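Local coordinates for protein insecticyanin-A (Manduca sexta, PDB 1Z24) that binds the blue chromophore biliverdin IX gamma, which together with carotenes gives hornworms their green camouflage colour, at residues A[21-26]-A[108-113]; A[75-80]-A[85-90]. All blocks are in the same frame, centred on the assembly; numbering follows the deposited sequence.

Interaction 1: A[21-26]-A[108-113]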
ATOM      1  N   SER A  21      25.344  -2.436  16.480  1.00 28.50           N
ATOM      2  CA  SER A  21      25.874  -2.779  17.759  1.00 28.05           C
ATOM      3  C   SER A  21      24.935  -2.396  18.847  1.00 30.86           C
ATOM      4  O   SER A  21      24.896  -3.022  19.899  1.00 36.23           O
ATOM      5  CB  SER A  21      27.252  -2.232  18.035  1.00 40.81           C
ATOM      6  OG  SER A  21      27.119  -0.960  18.609  1.00 68.60           O
ATOM      7  N   ALA A  22      24.183  -1.343  18.598  1.00 29.84           N
ATOM      8  CA  ALA A  22      23.259  -0.917  19.612  1.00 30.67           C
ATOM      9  C   ALA A  22      22.084  -1.885  19.610  1.00 31.00           C
ATOM     10  O   ALA A  22      21.419  -2.143  20.608  1.00 28.59           O
ATOM     11  CB  ALA A  22      22.802   0.483  19.219  1.00 35.91           C
ATOM     12  N   PHE A  23      21.822  -2.459  18.458  1.00 29.99           N
ATOM     13  CA  PHE A  23      20.709  -3.365  18.376  1.00 23.77           C
ATOM     14  C   PHE A  23      20.931  -4.724  18.975  1.00 31.26           C
ATOM     15  O   PHE A  23      19.995  -5.411  19.345  1.00 27.25           O
ATOM     16  CB  PHE A  23      20.362  -3.451  16.897  1.00 29.47           C
ATOM     17  CG  PHE A  23      19.046  -4.108  16.577  1.00 32.55           C
ATOM     18  CD1 PHE A  23      17.855  -3.418  16.814  1.00 29.29           C
ATOM     19  CD2 PHE A  23      18.998  -5.384  16.006  1.00 26.66           C
ATOM     20  CE1 PHE A  23      16.612  -3.991  16.512  1.00 28.59           C
ATOM     21  CE2 PHE A  23      17.766  -5.982  15.712  1.00 26.71           C
ATOM     22  CZ  PHE A  23      16.577  -5.276  15.950  1.00 34.13           C
ATOM     23  N   ALA A  24      22.175  -5.101  19.028  1.00 33.68           N
ATOM     24  CA  ALA A  24      22.537  -6.372  19.577  1.00 35.35           C
ATOM     25  C   ALA A  24      21.937  -6.607  20.972  1.00 26.58           C
ATOM     26  O   ALA A  24      21.704  -5.702  21.779  1.00 32.57           O
ATOM     27  CB  ALA A  24      24.070  -6.558  19.475  1.00 29.52           C
ATOM     28  N   GLY A  25      21.643  -7.860  21.269  1.00 33.58           N
ATOM     29  CA  GLY A  25      21.058  -8.218  22.546  1.00 20.62           C
ATOM     30  C   GLY A  25      20.006  -9.312  22.439  1.00 26.67           C
ATOM     31  O   GLY A  25      19.831  -9.946  21.425  1.00 32.40           O
ATOM     32  N   ALA A  26      19.292  -9.544  23.515  1.00 24.65           N
ATOM     33  CA  ALA A  26      18.259 -10.562  23.556  1.00 23.76           C
ATOM     34  C   ALA A  26      16.873  -9.938  23.426  1.00 33.31           C
ATOM     35  O   ALA A  26      16.353  -9.188  24.276  1.00 31.05           O
ATOM     36  CB  ALA A  26      18.413 -11.276  24.880  1.00 23.91           C
ATOM     37  N   THR A 108      12.800   1.496  16.260  1.00 28.19           N
ATOM     38  CA  THR A 108      13.367   1.005  17.481  1.00 22.27           C
ATOM     39  C   THR A 108      14.121   2.097  18.227  1.00 31.82           C
ATOM     40  O   THR A 108      14.681   3.045  17.645  1.00 29.96           O
ATOM     41  CB  THR A 108      14.429  -0.036  17.127  1.00 26.82           C
ATOM     42  OG1 THR A 108      14.880  -0.613  18.344  1.00 26.97           O
ATOM     43  CG2 THR A 108      15.662   0.570  16.397  1.00 21.11           C
ATOM     44  N   ASP A 109      14.154   1.937  19.538  1.00 24.08           N
ATOM     45  CA  ASP A 109      14.907   2.870  20.386  1.00 35.27           C
ATOM     46  C   ASP A 109      16.172   2.170  20.893  1.00 35.38           C
ATOM     47  O   ASP A 109      16.868   2.665  21.744  1.00 31.41           O
ATOM     48  CB  ASP A 109      14.260   3.450  21.599  1.00 27.09           C
ATOM     49  CG  ASP A 109      13.853   2.392  22.552  1.00 29.10           C
ATOM     50  OD1 ASP A 109      13.983   1.180  22.377  1.00 33.45           O
ATOM     51  OD2 ASP A 109      13.354   2.941  23.577  1.00 33.29           O
ATOM     52  N   TYR A 110      16.443   0.977  20.351  1.00 25.05           N
ATOM     53  CA  TYR A 110      17.595   0.130  20.658  1.00 26.60           C
ATOM     54  C   TYR A 110      17.684  -0.450  22.078  1.00 33.82           C
ATOM     55  O   TYR A 110      18.047  -1.611  22.244  1.00 35.16           O
ATOM     56  CB  TYR A 110      18.918   0.790  20.299  1.00 23.53           C
ATOM     57  CG  TYR A 110      19.008   1.224  18.868  1.00 38.11           C
ATOM     58  CD1 TYR A 110      19.347   0.244  17.935  1.00 28.40           C
ATOM     59  CD2 TYR A 110      18.774   2.542  18.440  1.00 36.38           C
ATOM     60  CE1 TYR A 110      19.485   0.557  16.583  1.00 31.90           C
ATOM     61  CE2 TYR A 110      18.881   2.865  17.084  1.00 36.42           C
ATOM     62  CZ  TYR A 110      19.235   1.866  16.168  1.00 34.91           C
ATOM     63  OH  TYR A 110      19.318   2.167  14.841  1.00 25.68           O
ATOM     64  N   LYS A 111      17.365   0.341  23.102  1.00 40.21           N
ATOM     65  CA  LYS A 111      17.434  -0.148  24.476  1.00 30.87           C
ATOM     66  C   LYS A 111      16.176  -0.829  24.935  1.00 26.66           C
ATOM     67  O   LYS A 111      16.238  -1.608  25.865  1.00 32.52           O
ATOM     68  CB  LYS A 111      17.465   0.979  25.475  1.00 33.70           C
ATOM     69  CG  LYS A 111      18.456   1.991  25.058  1.00 39.43           C
ATOM     70  CD  LYS A 111      19.850   1.549  25.460  1.00 64.48           C
ATOM     71  CE  LYS A 111      20.890   2.654  25.293  1.00100.00           C
ATOM     72  NZ  LYS A 111      21.606   2.626  23.992  1.00100.00           N
ATOM     73  N   ASN A 112      15.018  -0.545  24.349  1.00 24.33           N
ATOM     74  CA  ASN A 112      13.841  -1.228  24.894  1.00 22.36           C
ATOM     75  C   ASN A 112      12.898  -1.938  23.933  1.00 33.88           C
ATOM     76  O   ASN A 112      12.320  -2.953  24.293  1.00 27.49           O
ATOM     77  CB  ASN A 112      12.870  -0.145  25.400  1.00 30.86           C
ATOM     78  CG  ASN A 112      13.582   0.671  26.396  1.00 50.45           C
ATOM     79  OD1 ASN A 112      14.011   0.158  27.401  1.00 32.11           O
ATOM     80  ND2 ASN A 112      13.801   1.908  26.080  1.00 31.44           N
ATOM     81  N   TYR A 113      12.679  -1.384  22.746  1.00 27.12           N
ATOM     82  CA  TYR A 113      11.751  -2.028  21.831  1.00 30.80           C
ATOM     83  C   TYR A 113      12.204  -1.900  20.390  1.00 27.68           C
ATOM     84  O   TYR A 113      13.022  -1.030  20.013  1.00 26.79           O
ATOM     85  CB  TYR A 113      10.328  -1.348  21.946  1.00 19.96           C
ATOM     86  CG  TYR A 113      10.317  -0.034  21.184  1.00 36.03           C
ATOM     87  CD1 TYR A 113       9.983   0.042  19.821  1.00 28.43           C
ATOM     88  CD2 TYR A 113      10.683   1.148  21.835  1.00 24.93           C
ATOM     89  CE1 TYR A 113      10.065   1.250  19.121  1.00 33.02           C
ATOM     90  CE2 TYR A 113      10.753   2.372  21.168  1.00 32.38           C
ATOM     91  CZ  TYR A 113      10.448   2.407  19.804  1.00 35.72           C
ATOM     92  OH  TYR A 113      10.519   3.588  19.156  1.00 34.72           O
TER
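Phe-23 and Tyr-110 have the nearest CA atoms of the two backbones, 5.2 Å apart. Segment 21-26 is the end of a short helix and the start of strand 25-32. Ala-24 is the first residue to leave the helical path. Segment 108-113 is the tight connection between strands 97-108 and 113-122. No hydrogen bond joins the two segments. The contact is mainly apolar and centred on the Tyr-110 ring.

Ala-22 CB approaches that ring obliquely, 3.7 Å from Tyr-110 CD1. Phe-23 CB lies 4.0 Å from the same CD1. The side chains of Phe-23 and Tyr-110 cross at about a right angle, and Tyr-110 CD1 meets the edge of the Phe-23 ring. CG of Phe-23 lies opposite its backbone N (chi1 -167°), which carries its CE1 to 4.2 Å from Thr-108 OG1, again at the ring edge. Thr-108 CG2 sits over the centre of one face of the Tyr-110 ring. Tyr-110 OH bonds to the backbone N of Asp-19, which ties the far end of the ring to the chain just before the helix.

The turn is held from within. Thr-108 OG1 accepts from Tyr-110 N at 3.0 Å, an ST turn, and donates to Tyr-113 O. Asp-109 OD1 takes two backbone N-H groups, from Asn-112 and Tyr-113, on opposite faces of its carboxylate plane. The Asn-112 bond makes an Asx motif. Asp-109 OD2 accepts from Asn-112 ND2.

Lys-137 NZ bonds to both Ala-24 O and Tyr-110 O and so bridges the segments. The residues just before the Gly-X-Trp signature of Gly-25 and Trp-27 pack on the Thr-Asp-Tyr turn, as at the closed end of the lipocalin barrel.

Interaction 2: A[75-80]-A[85-90]; sequences EIAPDA and QGKYVM
Glu-75 and Val-89 form an antiparallel hydrogen-bonded pair. Glu-75 N donates to Val-89 O, and Val-89 N returns a nearly straight bond to Glu-75 O at 2.7 Å. The next pair, Ile-76 with Tyr-88, is non-hydrogen-bonded. Ala-77 N then donates to Lys-87 O at 2.9 Å, from above the carbonyl plane. Beyond this bond segment 75-80 curls over Lys-87.

The Lys-87 side chain follows the inside of this curl. Its CB lies 4.0 Å from Ala-80 CB. With CG anti to the backbone N (chi1 -160°), the chain runs on past Ala-77, whose CB is 4.0 Å from Lys-87 CG. CD comes beside the carboxylate of Asp-79, 3.8 Å from Asp-79 OD2. A bend at chi3 (-65°) then brings CE alongside Asp-79 OD1. At the tip, NZ forms a salt bridge with Asp-79 OD1 at 2.8 Å, on the syn lone pair of that oxygen. The two side chains cross at about a right angle. Lys-87 also makes a cation-pi contact with Trp-104, so its charge has a second partner. A leucine here would probably leave the Asp-79 carboxylate without its charged mate and free to turn.

Val-89 CG2 completes the apolar part, 3.9 Å from Ala-77 CB. The Tyr-88 ring leads away from segment 75-80. Its OH bonds to Tyr-48 OH and Asn-116 OD1.

The contact joins strands 66-76 and 88-94, neighbours in the barrel sheet, where the short helix 80-83 links them. Strand 97-108 lies along the other edge of strand 88-94. From that strand Val-102 meets Lys-87, while Pro-103 meets Tyr-88 and Met-90. Outside the sheet, Gln-85 rests on Lys-13, Pro-14 and Asn-16 of a loop.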
ATOM      1  N   GLU A  75      23.834 -10.429   9.203  1.00 27.97           N
ATOM      2  CA  GLU A  75      24.561  -9.380   8.523  1.00 24.28           C
ATOM      3  C   GLU A  75      23.603  -8.317   8.017  1.00 27.13           C
ATOM      4  O   GLU A  75      22.404  -8.578   7.808  1.00 24.18           O
ATOM      5  CB  GLU A  75      25.251 -10.015   7.330  1.00 26.67           C
ATOM      6  CG  GLU A  75      26.522  -9.369   6.865  1.00100.00           C
ATOM      7  CD  GLU A  75      26.904  -9.982   5.587  1.00 69.80           C
ATOM      8  OE1 GLU A  75      27.815  -9.560   4.878  1.00100.00           O
ATOM      9  OE2 GLU A  75      26.127 -11.018   5.328  1.00100.00           O
ATOM     10  N   ILE A  76      24.144  -7.121   7.829  1.00 23.58           N
ATOM     11  CA  ILE A  76      23.308  -6.083   7.330  1.00 29.55           C
ATOM     12  C   ILE A  76      23.000  -6.381   5.875  1.00 24.91           C
ATOM     13  O   ILE A  76      23.862  -6.801   5.083  1.00 26.54           O
ATOM     14  CB  ILE A  76      23.994  -4.713   7.349  1.00 23.23           C
ATOM     15  CG1 ILE A  76      24.394  -4.252   8.751  1.00 42.08           C
ATOM     16  CG2 ILE A  76      23.131  -3.617   6.681  1.00 28.58           C
ATOM     17  CD1 ILE A  76      23.255  -4.043   9.751  1.00 28.16           C
ATOM     18  N   ALA A  77      21.750  -6.138   5.479  1.00 23.52           N
ATOM     19  CA  ALA A  77      21.363  -6.358   4.085  1.00 18.86           C
ATOM     20  C   ALA A  77      22.218  -5.509   3.127  1.00 20.52           C
ATOM     21  O   ALA A  77      22.551  -4.338   3.384  1.00 28.05           O
ATOM     22  CB  ALA A  77      19.839  -6.225   3.827  1.00 13.17           C
ATOM     23  N   PRO A  78      22.585  -6.138   2.016  1.00 30.70           N
ATOM     24  CA  PRO A  78      23.407  -5.544   0.995  1.00 28.00           C
ATOM     25  C   PRO A  78      22.920  -4.215   0.582  1.00 29.85           C
ATOM     26  O   PRO A  78      23.738  -3.371   0.439  1.00 23.54           O
ATOM     27  CB  PRO A  78      23.436  -6.410  -0.256  1.00 25.76           C
ATOM     28  CG  PRO A  78      22.636  -7.595   0.113  1.00 29.29           C
ATOM     29  CD  PRO A  78      22.185  -7.457   1.570  1.00 25.64           C
ATOM     30  N   ASP A  79      21.627  -4.034   0.365  1.00 17.79           N
ATOM     31  CA  ASP A  79      21.197  -2.729  -0.022  1.00 18.70           C
ATOM     32  C   ASP A  79      21.300  -1.719   1.157  1.00 29.77           C
ATOM     33  O   ASP A  79      21.618  -0.549   0.960  1.00 26.84           O
ATOM     34  CB  ASP A  79      19.779  -2.747  -0.605  1.00 21.11           C
ATOM     35  CG  ASP A  79      18.725  -3.120   0.442  1.00 32.66           C
ATOM     36  OD1 ASP A  79      17.654  -2.661   0.508  1.00 23.21           O
ATOM     37  OD2 ASP A  79      19.041  -4.047   1.245  1.00 26.05           O
ATOM     38  N   ALA A  80      21.040  -2.166   2.373  1.00 21.72           N
ATOM     39  CA  ALA A  80      21.074  -1.342   3.594  1.00 26.54           C
ATOM     40  C   ALA A  80      22.483  -0.916   3.923  1.00 23.62           C
ATOM     41  O   ALA A  80      22.751  -0.056   4.747  1.00 26.64           O
ATOM     42  CB  ALA A  80      20.549  -2.233   4.735  1.00 23.45           C
ATOM     43  N   GLN A  85      19.911   1.832   6.350  1.00 24.42           N
ATOM     44  CA  GLN A  85      18.575   1.532   6.902  1.00 18.39           C
ATOM     45  C   GLN A  85      18.545   0.226   7.708  1.00 29.76           C
ATOM     46  O   GLN A  85      19.467  -0.620   7.623  1.00 24.41           O
ATOM     47  CB  GLN A  85      17.474   1.570   5.847  1.00 27.76           C
ATOM     48  CG  GLN A  85      17.179   2.970   5.246  1.00 38.72           C
ATOM     49  CD  GLN A  85      16.521   2.730   3.912  1.00 51.24           C
ATOM     50  OE1 GLN A  85      16.257   1.571   3.563  1.00 33.60           O
ATOM     51  NE2 GLN A  85      16.241   3.760   3.163  1.00 33.01           N
ATOM     52  N   GLY A  86      17.487   0.010   8.506  1.00 25.03           N
ATOM     53  CA  GLY A  86      17.445  -1.221   9.312  1.00 20.40           C
ATOM     54  C   GLY A  86      16.824  -2.405   8.618  1.00 22.04           C
ATOM     55  O   GLY A  86      15.585  -2.631   8.586  1.00 27.68           O
ATOM     56  N   LYS A  87      17.730  -3.140   8.039  1.00 30.71           N
ATOM     57  CA  LYS A  87      17.393  -4.317   7.296  1.00 22.08           C
ATOM     58  C   LYS A  87      18.556  -5.273   7.438  1.00 28.01           C
ATOM     59  O   LYS A  87      19.716  -4.919   7.170  1.00 32.16           O
ATOM     60  CB  LYS A  87      17.094  -3.837   5.857  1.00 20.23           C
ATOM     61  CG  LYS A  87      16.268  -4.858   5.091  1.00 25.40           C
ATOM     62  CD  LYS A  87      16.152  -4.539   3.602  1.00 25.67           C
ATOM     63  CE  LYS A  87      15.402  -3.259   3.290  1.00 24.76           C
ATOM     64  NZ  LYS A  87      15.260  -3.084   1.818  1.00 27.62           N
ATOM     65  N   TYR A  88      18.266  -6.491   7.891  1.00 20.34           N
ATOM     66  CA  TYR A  88      19.314  -7.467   8.089  1.00 24.93           C
ATOM     67  C   TYR A  88      18.955  -8.857   7.590  1.00 30.33           C
ATOM     68  O   TYR A  88      17.798  -9.220   7.369  1.00 25.52           O
ATOM     69  CB  TYR A  88      19.818  -7.402   9.571  1.00 21.78           C
ATOM     70  CG  TYR A  88      18.786  -7.800  10.586  1.00 24.57           C
ATOM     71  CD1 TYR A  88      18.658  -9.130  11.021  1.00 20.65           C
ATOM     72  CD2 TYR A  88      17.880  -6.845  11.063  1.00 32.82           C
ATOM     73  CE1 TYR A  88      17.715  -9.517  11.984  1.00 25.11           C
ATOM     74  CE2 TYR A  88      16.917  -7.207  12.005  1.00 25.61           C
ATOM     75  CZ  TYR A  88      16.844  -8.527  12.460  1.00 36.55           C
ATOM     76  OH  TYR A  88      15.862  -8.839  13.367  1.00 28.97           O
ATOM     77  N   VAL A  89      19.985  -9.649   7.409  1.00 21.49           N
ATOM     78  CA  VAL A  89      19.807 -11.004   6.930  1.00 24.98           C
ATOM     79  C   VAL A  89      20.335 -11.996   7.940  1.00 26.21           C
ATOM     80  O   VAL A  89      21.410 -11.770   8.487  1.00 32.41           O
ATOM     81  CB  VAL A  89      20.662 -11.203   5.687  1.00 25.37           C
ATOM     82  CG1 VAL A  89      20.451 -12.628   5.094  1.00 16.05           C
ATOM     83  CG2 VAL A  89      20.427 -10.014   4.733  1.00 32.89           C
ATOM     84  N   MET A  90      19.542 -13.066   8.159  1.00 24.16           N
ATOM     85  CA  MET A  90      19.844 -14.152   9.058  1.00 27.57           C
ATOM     86  C   MET A  90      19.955 -15.373   8.187  1.00 32.69           C
ATOM     87  O   MET A  90      19.040 -15.685   7.442  1.00 25.97           O
ATOM     88  CB  MET A  90      18.735 -14.329  10.060  1.00 22.41           C
ATOM     89  CG  MET A  90      18.641 -13.077  10.931  1.00 22.80           C
ATOM     90  SD  MET A  90      17.480 -13.398  12.295  1.00 28.82           S
ATOM     91  CE  MET A  90      15.851 -13.559  11.443  1.00 22.31           C
TER

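How the interactions relate
The centres of interactions 1 and 2 are about 15 Å apart, and both reach the same curled sheet. Along the chain, interaction 2 is nested within the loop that interaction 1 closes. They touch through their aromatic side chains: Phe-23 CE2 of interaction 1 packs 4.0 Å from Tyr-88 CE2 of interaction 2. This pair joins the packing at the closed end of the barrel to that near the chromophore. The side chain of Tyr-88 is about 4 Å from the bound biliverdin, that of Phe-23 about 8 Å. Met-90, at the end of segment 85-90, touches the pigment directly. Interaction 1 thus lies farther from the pigment, while interaction 2 reaches it through Met-90.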